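Local coordinates for POP2 (Saccharomyces cerevisiae, PDB 1UOC), which degrades RNA from the 3' end with a preference for poly(A), as a probably catalytic deadenylase subunit of the CCR4-NOT complex in mRNA turnover, at residues Q143-M146 with D147-L150; P180-K183 with E184-E187; F241-F244 with T245-G248. All blocks are in the same frame, centred on the assembly; numbering follows the deposited sequence.

Interaction 1 (Q143-M146 with D147-L150); sequences QLLM and DSGL
The amide of Gln143 and the carboxylate of Asp147 meet at one corner each: NE2 of Gln143 gives a straight but weak hydrogen bond of 3.4 Å to OD2 of Asp147, with the two planes turned 38° out of alignment. Gln143 reaches this position because its CG lies opposite the backbone N (chi1 -167°) and the chain bends at chi2, folding the amide toward the next turn. OD2 of Asp147 also sits 3.3 Å from the carbonyl O of Gln143, two acceptors close together. The same carbonyl takes a weak bond from the N of Asp147.

This is the C-terminal end of helix 138-146 in the RNase H-like domain, where the chain turns into the loop leading to strand 157-160. OG of Ser148 donates to O of Leu145 at 2.8 Å, from a position tilted 29° off the carbonyl plane, and N of Ser148 adds a weak bond to that oxygen. OG then accepts from N of Leu150 at 3.2 Å, which makes an ST turn. Gly149 departs from helical angles with a positive phi, where a side chain would press on the preceding carbonyl oxygen. A water bridges the turn, giving a hydrogen to O of Met146 (2.6 Å) and accepting from N of Gly149 (2.7 Å). On the buried side, CD1 of Leu145 meets CD1 of Leu150 at 4.2 Å, the side chains crossing at about a right angle, while Leu145 also packs on Leu170 of helix 165-174.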
ATOM      1  N   GLN A 143       0.789   4.976  15.882  1.00 40.97           N
ATOM      2  CA  GLN A 143       0.317   6.170  16.568  1.00 42.22           C
ATOM      3  C   GLN A 143       0.548   7.391  15.668  1.00 40.68           C
ATOM      4  O   GLN A 143      -0.323   8.240  15.534  1.00 39.61           O
ATOM      5  CB  GLN A 143       1.048   6.338  17.901  1.00 45.32           C
ATOM      6  CG  GLN A 143       0.410   7.367  18.827  1.00 51.47           C
ATOM      7  CD  GLN A 143      -1.021   7.007  19.216  1.00 54.80           C
ATOM      8  OE1 GLN A 143      -1.284   5.910  19.728  1.00 56.17           O
ATOM      9  NE2 GLN A 143      -1.950   7.933  18.978  1.00 53.07           N
ATOM     10  N   LEU A 144       1.722   7.474  15.047  1.00 39.40           N
ATOM     11  CA  LEU A 144       2.015   8.590  14.157  1.00 38.05           C
ATOM     12  C   LEU A 144       1.074   8.585  12.938  1.00 38.85           C
ATOM     13  O   LEU A 144       0.697   9.646  12.417  1.00 37.46           O
ATOM     14  CB  LEU A 144       3.472   8.523  13.705  1.00 35.58           C
ATOM     15  CG  LEU A 144       4.499   8.970  14.753  1.00 38.37           C
ATOM     16  CD1 LEU A 144       5.934   8.839  14.223  1.00 36.58           C
ATOM     17  CD2 LEU A 144       4.213  10.409  15.118  1.00 38.26           C
ATOM     18  N   LEU A 145       0.687   7.393  12.499  1.00 37.30           N
ATOM     19  CA  LEU A 145      -0.207   7.252  11.355  1.00 37.50           C
ATOM     20  C   LEU A 145      -1.606   7.733  11.711  1.00 37.94           C
ATOM     21  O   LEU A 145      -2.281   8.356  10.900  1.00 36.08           O
ATOM     22  CB  LEU A 145      -0.275   5.794  10.905  1.00 35.07           C
ATOM     23  CG  LEU A 145      -1.164   5.549   9.689  1.00 35.70           C
ATOM     24  CD1 LEU A 145      -0.680   6.412   8.535  1.00 33.18           C
ATOM     25  CD2 LEU A 145      -1.141   4.082   9.293  1.00 34.64           C
ATOM     26  N   MET A 146      -2.031   7.435  12.932  1.00 41.76           N
ATOM     27  CA  MET A 146      -3.352   7.838  13.402  1.00 45.15           C
ATOM     28  C   MET A 146      -3.533   9.344  13.400  1.00 45.27           C
ATOM     29  O   MET A 146      -4.584   9.849  12.994  1.00 44.72           O
ATOM     30  CB  MET A 146      -3.603   7.319  14.818  1.00 48.06           C
ATOM     31  CG  MET A 146      -4.465   6.062  14.885  1.00 54.56           C
ATOM     32  SD  MET A 146      -6.097   6.300  14.128  1.00 56.63           S
ATOM     33  CE  MET A 146      -6.731   7.669  15.138  1.00 57.80           C
ATOM     34  N   ASP A 147      -2.498  10.056  13.837  1.00 44.60           N
ATOM     35  CA  ASP A 147      -2.549  11.517  13.921  1.00 44.68           C
ATOM     36  C   ASP A 147      -1.968  12.260  12.714  1.00 43.41           C
ATOM     37  O   ASP A 147      -1.892  13.489  12.710  1.00 43.27           O
ATOM     38  CB  ASP A 147      -1.825  11.990  15.192  1.00 45.89           C
ATOM     39  CG  ASP A 147      -2.312  11.273  16.452  1.00 49.04           C
ATOM     40  OD1 ASP A 147      -3.547  11.169  16.652  1.00 47.94           O
ATOM     41  OD2 ASP A 147      -1.457  10.816  17.248  1.00 49.03           O
ATOM     42  N   SER A 148      -1.577  11.524  11.682  1.00 40.78           N
ATOM     43  CA  SER A 148      -0.978  12.143  10.510  1.00 39.41           C
ATOM     44  C   SER A 148      -1.952  12.944   9.650  1.00 38.24           C
ATOM     45  O   SER A 148      -1.540  13.820   8.883  1.00 37.84           O
ATOM     46  CB  SER A 148      -0.316  11.071   9.641  1.00 39.63           C
ATOM     47  OG  SER A 148      -1.295  10.212   9.083  1.00 39.93           O
ATOM     48  N   GLY A 149      -3.237  12.639   9.769  1.00 36.00           N
ATOM     49  CA  GLY A 149      -4.220  13.325   8.956  1.00 34.33           C
ATOM     50  C   GLY A 149      -4.596  12.469   7.756  1.00 33.90           C
ATOM     51  O   GLY A 149      -5.438  12.853   6.962  1.00 34.69           O
ATOM     52  N   LEU A 150      -3.978  11.301   7.624  1.00 33.34           N
ATOM     53  CA  LEU A 150      -4.279  10.407   6.507  1.00 33.48           C
ATOM     54  C   LEU A 150      -5.499   9.523   6.763  1.00 34.14           C
ATOM     55  O   LEU A 150      -6.128   9.038   5.815  1.00 30.97           O
ATOM     56  CB  LEU A 150      -3.078   9.509   6.190  1.00 31.51           C
ATOM     57  CG  LEU A 150      -1.809  10.134   5.608  1.00 31.91           C
ATOM     58  CD1 LEU A 150      -0.776   9.075   5.318  1.00 30.74           C
ATOM     59  CD2 LEU A 150      -2.157  10.836   4.343  1.00 35.74           C
TER
HETATM   60  O   HOH W   1      -5.031  10.789  10.593  1.00 36.23           O

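Interaction 2 (P180-K183 with E184-E187)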
ATOM      1  N   PRO A 180     -11.462  -7.317  14.406  1.00 76.54           N
ATOM      2  CA  PRO A 180     -12.882  -7.644  14.271  1.00 74.92           C
ATOM      3  C   PRO A 180     -13.065  -9.160  14.257  1.00 73.51           C
ATOM      4  O   PRO A 180     -12.084  -9.903  14.186  1.00 72.11           O
ATOM      5  CB  PRO A 180     -13.258  -6.982  12.953  1.00 74.60           C
ATOM      6  CG  PRO A 180     -12.438  -5.737  13.000  1.00 75.22           C
ATOM      7  CD  PRO A 180     -11.086  -6.256  13.456  1.00 75.90           C
ATOM      8  N   ASN A 181     -14.314  -9.614  14.304  1.00 72.48           N
ATOM      9  CA  ASN A 181     -14.590 -11.047  14.352  1.00 70.94           C
ATOM     10  C   ASN A 181     -15.259 -11.632  13.109  1.00 68.08           C
ATOM     11  O   ASN A 181     -15.480 -12.837  13.025  1.00 68.02           O
ATOM     12  CB  ASN A 181     -15.438 -11.338  15.592  1.00 73.28           C
ATOM     13  CG  ASN A 181     -15.220 -12.732  16.129  1.00 75.26           C
ATOM     14  OD1 ASN A 181     -15.604 -13.716  15.499  1.00 77.54           O
ATOM     15  ND2 ASN A 181     -14.589 -12.826  17.297  1.00 75.32           N
ATOM     16  N   ASN A 182     -15.582 -10.782  12.145  1.00 64.76           N
ATOM     17  CA  ASN A 182     -16.222 -11.244  10.922  1.00 62.17           C
ATOM     18  C   ASN A 182     -16.036 -10.235   9.797  1.00 60.26           C
ATOM     19  O   ASN A 182     -15.846  -9.044  10.045  1.00 59.64           O
ATOM     20  CB  ASN A 182     -17.717 -11.478  11.159  1.00 61.80           C
ATOM     21  CG  ASN A 182     -18.421 -10.247  11.698  1.00 62.06           C
ATOM     22  OD1 ASN A 182     -18.277  -9.900  12.869  1.00 62.47           O
ATOM     23  ND2 ASN A 182     -19.180  -9.576  10.842  1.00 61.99           N
ATOM     24  N   LYS A 183     -16.104 -10.730   8.563  1.00 57.36           N
ATOM     25  CA  LYS A 183     -15.936  -9.915   7.364  1.00 56.23           C
ATOM     26  C   LYS A 183     -16.700  -8.591   7.452  1.00 55.06           C
ATOM     27  O   LYS A 183     -16.137  -7.514   7.243  1.00 53.11           O
ATOM     28  CB  LYS A 183     -16.416 -10.701   6.140  1.00 55.99           C
ATOM     29  CG  LYS A 183     -15.941 -10.135   4.812  1.00 58.33           C
ATOM     30  CD  LYS A 183     -16.576 -10.863   3.638  1.00 59.99           C
ATOM     31  CE  LYS A 183     -17.934 -10.271   3.277  1.00 60.82           C
ATOM     32  NZ  LYS A 183     -17.814  -8.912   2.664  1.00 58.96           N
ATOM     33  N   GLU A 184     -17.984  -8.688   7.769  1.00 54.38           N
ATOM     34  CA  GLU A 184     -18.866  -7.530   7.875  1.00 53.31           C
ATOM     35  C   GLU A 184     -18.323  -6.433   8.805  1.00 51.56           C
ATOM     36  O   GLU A 184     -18.262  -5.264   8.421  1.00 48.14           O
ATOM     37  CB  GLU A 184     -20.248  -7.998   8.347  1.00 55.34           C
ATOM     38  CG  GLU A 184     -20.513  -9.494   8.079  1.00 59.82           C
ATOM     39  CD  GLU A 184     -20.423  -9.876   6.599  1.00 62.95           C
ATOM     40  OE1 GLU A 184     -20.262 -11.085   6.297  1.00 63.89           O
ATOM     41  OE2 GLU A 184     -20.525  -8.975   5.737  1.00 63.39           O
ATOM     42  N   ASP A 185     -17.926  -6.809  10.020  1.00 49.81           N
ATOM     43  CA  ASP A 185     -17.400  -5.843  10.982  1.00 49.01           C
ATOM     44  C   ASP A 185     -16.026  -5.326  10.562  1.00 47.83           C
ATOM     45  O   ASP A 185     -15.646  -4.197  10.887  1.00 46.67           O
ATOM     46  CB  ASP A 185     -17.308  -6.467  12.379  1.00 52.16           C
ATOM     47  CG  ASP A 185     -18.662  -6.949  12.904  1.00 56.62           C
ATOM     48  OD1 ASP A 185     -18.748  -7.279  14.111  1.00 58.23           O
ATOM     49  OD2 ASP A 185     -19.633  -7.009  12.118  1.00 56.94           O
ATOM     50  N   PHE A 186     -15.278  -6.163   9.850  1.00 45.57           N
ATOM     51  CA  PHE A 186     -13.958  -5.786   9.362  1.00 43.49           C
ATOM     52  C   PHE A 186     -14.143  -4.646   8.369  1.00 40.67           C
ATOM     53  O   PHE A 186     -13.499  -3.603   8.459  1.00 39.37           O
ATOM     54  CB  PHE A 186     -13.307  -6.988   8.671  1.00 43.51           C
ATOM     55  CG  PHE A 186     -12.084  -6.651   7.865  1.00 42.89           C
ATOM     56  CD1 PHE A 186     -10.939  -6.164   8.479  1.00 43.21           C
ATOM     57  CD2 PHE A 186     -12.061  -6.881   6.491  1.00 42.91           C
ATOM     58  CE1 PHE A 186      -9.777  -5.915   7.733  1.00 43.58           C
ATOM     59  CE2 PHE A 186     -10.911  -6.637   5.743  1.00 41.63           C
ATOM     60  CZ  PHE A 186      -9.769  -6.154   6.367  1.00 42.30           C
ATOM     61  N   GLU A 187     -15.044  -4.848   7.425  1.00 39.87           N
ATOM     62  CA  GLU A 187     -15.312  -3.834   6.417  1.00 41.14           C
ATOM     63  C   GLU A 187     -15.786  -2.524   7.033  1.00 38.39           C
ATOM     64  O   GLU A 187     -15.428  -1.444   6.557  1.00 40.06           O
ATOM     65  CB  GLU A 187     -16.341  -4.353   5.415  1.00 42.84           C
ATOM     66  CG  GLU A 187     -15.820  -5.509   4.583  1.00 52.11           C
ATOM     67  CD  GLU A 187     -16.794  -5.955   3.505  1.00 56.67           C
ATOM     68  OE1 GLU A 187     -16.388  -6.760   2.639  1.00 61.80           O
ATOM     69  OE2 GLU A 187     -17.960  -5.506   3.522  1.00 58.68           O
TER
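Lys183 and Glu187 form the tight part of this helix start: NZ of Lys183 lies 2.6 Å from OE1 of Glu187 in a salt bridge. The ammonium approaches from above the carboxylate plane, 53° out of it. Lys183 runs extended as far as CD, with CG opposite the backbone N (chi1 -164°), then bends at chi3 and chi4 to bring NZ round to the acid one turn ahead. Tyr66 and Val62 of helix 61-73 and Tyr283 pack against the lysine, and NZ gives a further weak hydrogen bond to OE1 of Gln289. Along the backbone, N of Glu187 bonds to O of Lys183 at 2.9 Å, and N of Phe186 to O of Asn182, also at 2.9 Å, the first turn of helix 183-193 with Asn182 at the N-cap position. CB of Pro180 rests 3.8 Å from N of Phe186 and touches CB of the same residue.

Toward solvent the contact is looser at Glu184, whose OE2 stays 4.1 Å from NZ of Lys183, near enough for attraction but beyond a salt bridge. Asp185 is exposed too, but close beside the side chain of Asn182. Glu187 probably offsets much of the charge of the buried lysine, while Glu184 and Asp185, in the first turn, would be expected to interact favourably with the positive end of the helix dipole.

Interaction 3 (F241-F244 with T245-G248); sequences FSIF and TTTG
The backbone N atoms of Thr245 and Thr246 each reach back three residues, to O of Ser242 at 2.9 Å and, weakly, to O of Ile243 at 3.4 Å, prolonging the 3-10 turn 242-244 before the chain straightens at Thr246 and enters helix 247-264. Each threonine then doubles its backbone bond with its hydroxyl. OG1 of Thr245 donates to O of Ser242 over a short 2.5 Å, lying in the carbonyl plane, whereas the N of Thr245 comes to this oxygen from 59° above that plane; two donors thus grip one acceptor from different directions. OG1 of Thr246 likewise donates to O of Ile243 at 2.9 Å, in the plane of that carbonyl. The chi1 of Thr246, 59°, sets OG1 between the backbone N and carbonyl carbon, where it can also accept from N of Gly249, the N-cap bond of the long helix. CD1 of Ile243 lies 4.0 Å from OG1 of Thr246.

Among the apolar side chains, CG2 of Ile243 sits over one face of the Phe244 ring, 4.1 Å above its plane and displaced toward the rim, and CE1 of Phe244 lies at the edge of the Phe241 ring. Phe244 packs on Leu252, Leu253 and Leu256 of the helix that follows. A valine in place of Thr246 would probably leave the N of Gly249 without its cap and remove the shorter of the two bonds to O of Ile243, freeing the turn to shift against the helix. The carbonyl O of Phe244 accepts from NE2 of Gln250, a predicted ligand of the catalytic metal, which is consistent with a turn, fixed by paired hydroxyl and amide donors, that could help hold this residue from a second-shell position.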
ATOM      1  N   PHE A 241      12.548  -0.009 -13.579  1.00 37.76           N
ATOM      2  CA  PHE A 241      13.605   0.492 -12.700  1.00 37.31           C
ATOM      3  C   PHE A 241      13.678  -0.422 -11.472  1.00 36.32           C
ATOM      4  O   PHE A 241      12.647  -0.882 -10.966  1.00 34.58           O
ATOM      5  CB  PHE A 241      13.324   1.926 -12.251  1.00 36.47           C
ATOM      6  CG  PHE A 241      13.545   2.956 -13.323  1.00 35.37           C
ATOM      7  CD1 PHE A 241      12.469   3.601 -13.925  1.00 34.01           C
ATOM      8  CD2 PHE A 241      14.830   3.303 -13.712  1.00 34.12           C
ATOM      9  CE1 PHE A 241      12.675   4.576 -14.894  1.00 34.60           C
ATOM     10  CE2 PHE A 241      15.046   4.280 -14.683  1.00 34.78           C
ATOM     11  CZ  PHE A 241      13.968   4.920 -15.275  1.00 32.90           C
ATOM     12  N   SER A 242      14.891  -0.671 -10.987  1.00 36.21           N
ATOM     13  CA  SER A 242      15.095  -1.556  -9.846  1.00 36.79           C
ATOM     14  C   SER A 242      14.527  -1.008  -8.545  1.00 36.67           C
ATOM     15  O   SER A 242      14.221  -1.771  -7.624  1.00 34.16           O
ATOM     16  CB  SER A 242      16.590  -1.857  -9.662  1.00 38.75           C
ATOM     17  OG  SER A 242      17.294  -0.724  -9.168  1.00 42.04           O
ATOM     18  N   ILE A 243      14.404   0.316  -8.462  1.00 37.48           N
ATOM     19  CA  ILE A 243      13.865   0.931  -7.263  1.00 36.86           C
ATOM     20  C   ILE A 243      12.442   0.408  -7.033  1.00 37.24           C
ATOM     21  O   ILE A 243      11.992   0.303  -5.893  1.00 36.47           O
ATOM     22  CB  ILE A 243      13.851   2.471  -7.379  1.00 36.98           C
ATOM     23  CG1 ILE A 243      13.441   3.085  -6.038  1.00 40.07           C
ATOM     24  CG2 ILE A 243      12.892   2.918  -8.478  1.00 35.96           C
ATOM     25  CD1 ILE A 243      14.306   2.651  -4.847  1.00 40.86           C
ATOM     26  N   PHE A 244      11.755   0.064  -8.124  1.00 36.74           N
ATOM     27  CA  PHE A 244      10.388  -0.453  -8.067  1.00 37.31           C
ATOM     28  C   PHE A 244      10.277  -1.819  -7.387  1.00 38.53           C
ATOM     29  O   PHE A 244       9.170  -2.234  -7.029  1.00 40.52           O
ATOM     30  CB  PHE A 244       9.794  -0.568  -9.479  1.00 34.73           C
ATOM     31  CG  PHE A 244       9.456   0.754 -10.109  1.00 34.63           C
ATOM     32  CD1 PHE A 244       9.594   0.937 -11.479  1.00 34.35           C
ATOM     33  CD2 PHE A 244       8.988   1.811  -9.339  1.00 32.02           C
ATOM     34  CE1 PHE A 244       9.273   2.162 -12.079  1.00 35.26           C
ATOM     35  CE2 PHE A 244       8.664   3.036  -9.920  1.00 35.06           C
ATOM     36  CZ  PHE A 244       8.808   3.212 -11.298  1.00 35.89           C
ATOM     37  N   THR A 245      11.401  -2.512  -7.210  1.00 36.31           N
ATOM     38  CA  THR A 245      11.387  -3.841  -6.588  1.00 35.64           C
ATOM     39  C   THR A 245      11.383  -3.839  -5.059  1.00 34.41           C
ATOM     40  O   THR A 245      11.090  -4.850  -4.439  1.00 36.33           O
ATOM     41  CB  THR A 245      12.581  -4.701  -7.068  1.00 35.26           C
ATOM     42  OG1 THR A 245      13.809  -4.074  -6.683  1.00 35.48           O
ATOM     43  CG2 THR A 245      12.553  -4.849  -8.576  1.00 33.15           C
ATOM     44  N   THR A 246      11.719  -2.713  -4.449  1.00 34.56           N
ATOM     45  CA  THR A 246      11.718  -2.615  -2.993  1.00 33.68           C
ATOM     46  C   THR A 246      10.293  -2.343  -2.527  1.00 32.64           C
ATOM     47  O   THR A 246       9.413  -1.995  -3.329  1.00 32.83           O
ATOM     48  CB  THR A 246      12.600  -1.454  -2.506  1.00 36.39           C
ATOM     49  OG1 THR A 246      12.112  -0.232  -3.073  1.00 36.04           O
ATOM     50  CG2 THR A 246      14.055  -1.666  -2.920  1.00 35.42           C
ATOM     51  N   THR A 247      10.062  -2.484  -1.231  1.00 30.20           N
ATOM     52  CA  THR A 247       8.728  -2.259  -0.683  1.00 31.23           C
ATOM     53  C   THR A 247       8.287  -0.808  -0.909  1.00 29.62           C
ATOM     54  O   THR A 247       7.138  -0.545  -1.261  1.00 29.83           O
ATOM     55  CB  THR A 247       8.697  -2.617   0.818  1.00 32.84           C
ATOM     56  OG1 THR A 247       9.196  -3.954   0.980  1.00 32.84           O
ATOM     57  CG2 THR A 247       7.269  -2.539   1.378  1.00 27.14           C
ATOM     58  N   GLY A 248       9.205   0.130  -0.709  1.00 29.97           N
ATOM     59  CA  GLY A 248       8.881   1.526  -0.936  1.00 26.90           C
ATOM     60  C   GLY A 248       8.597   1.732  -2.407  1.00 28.72           C
ATOM     61  O   GLY A 248       7.626   2.383  -2.777  1.00 28.67           O
TER

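All three contacts are local at helix ends, but at different kinds of end. Interaction 1 closes helix 138-146, while interactions 2 and 3 open helices 183-193 and 247-264; no two share an element. Interaction 3 is largely at the surface, whereas 1 and 2 are partly buried. Their chemistry differs accordingly: serine hydroxyl, glycine and water at 143-150, a salt bridge from a buried lysine at 180-187, and threonine hydroxyls at 241-248. Interactions 2 and 3 stand on opposite sides of the chain's centre, their centres about 33 Å apart. Interaction 3 bonds to Gln250, a predicted metal ligand; the side chains of Phe186 and Leu145 lie about 9 and 10 Å from that of Asp166, another.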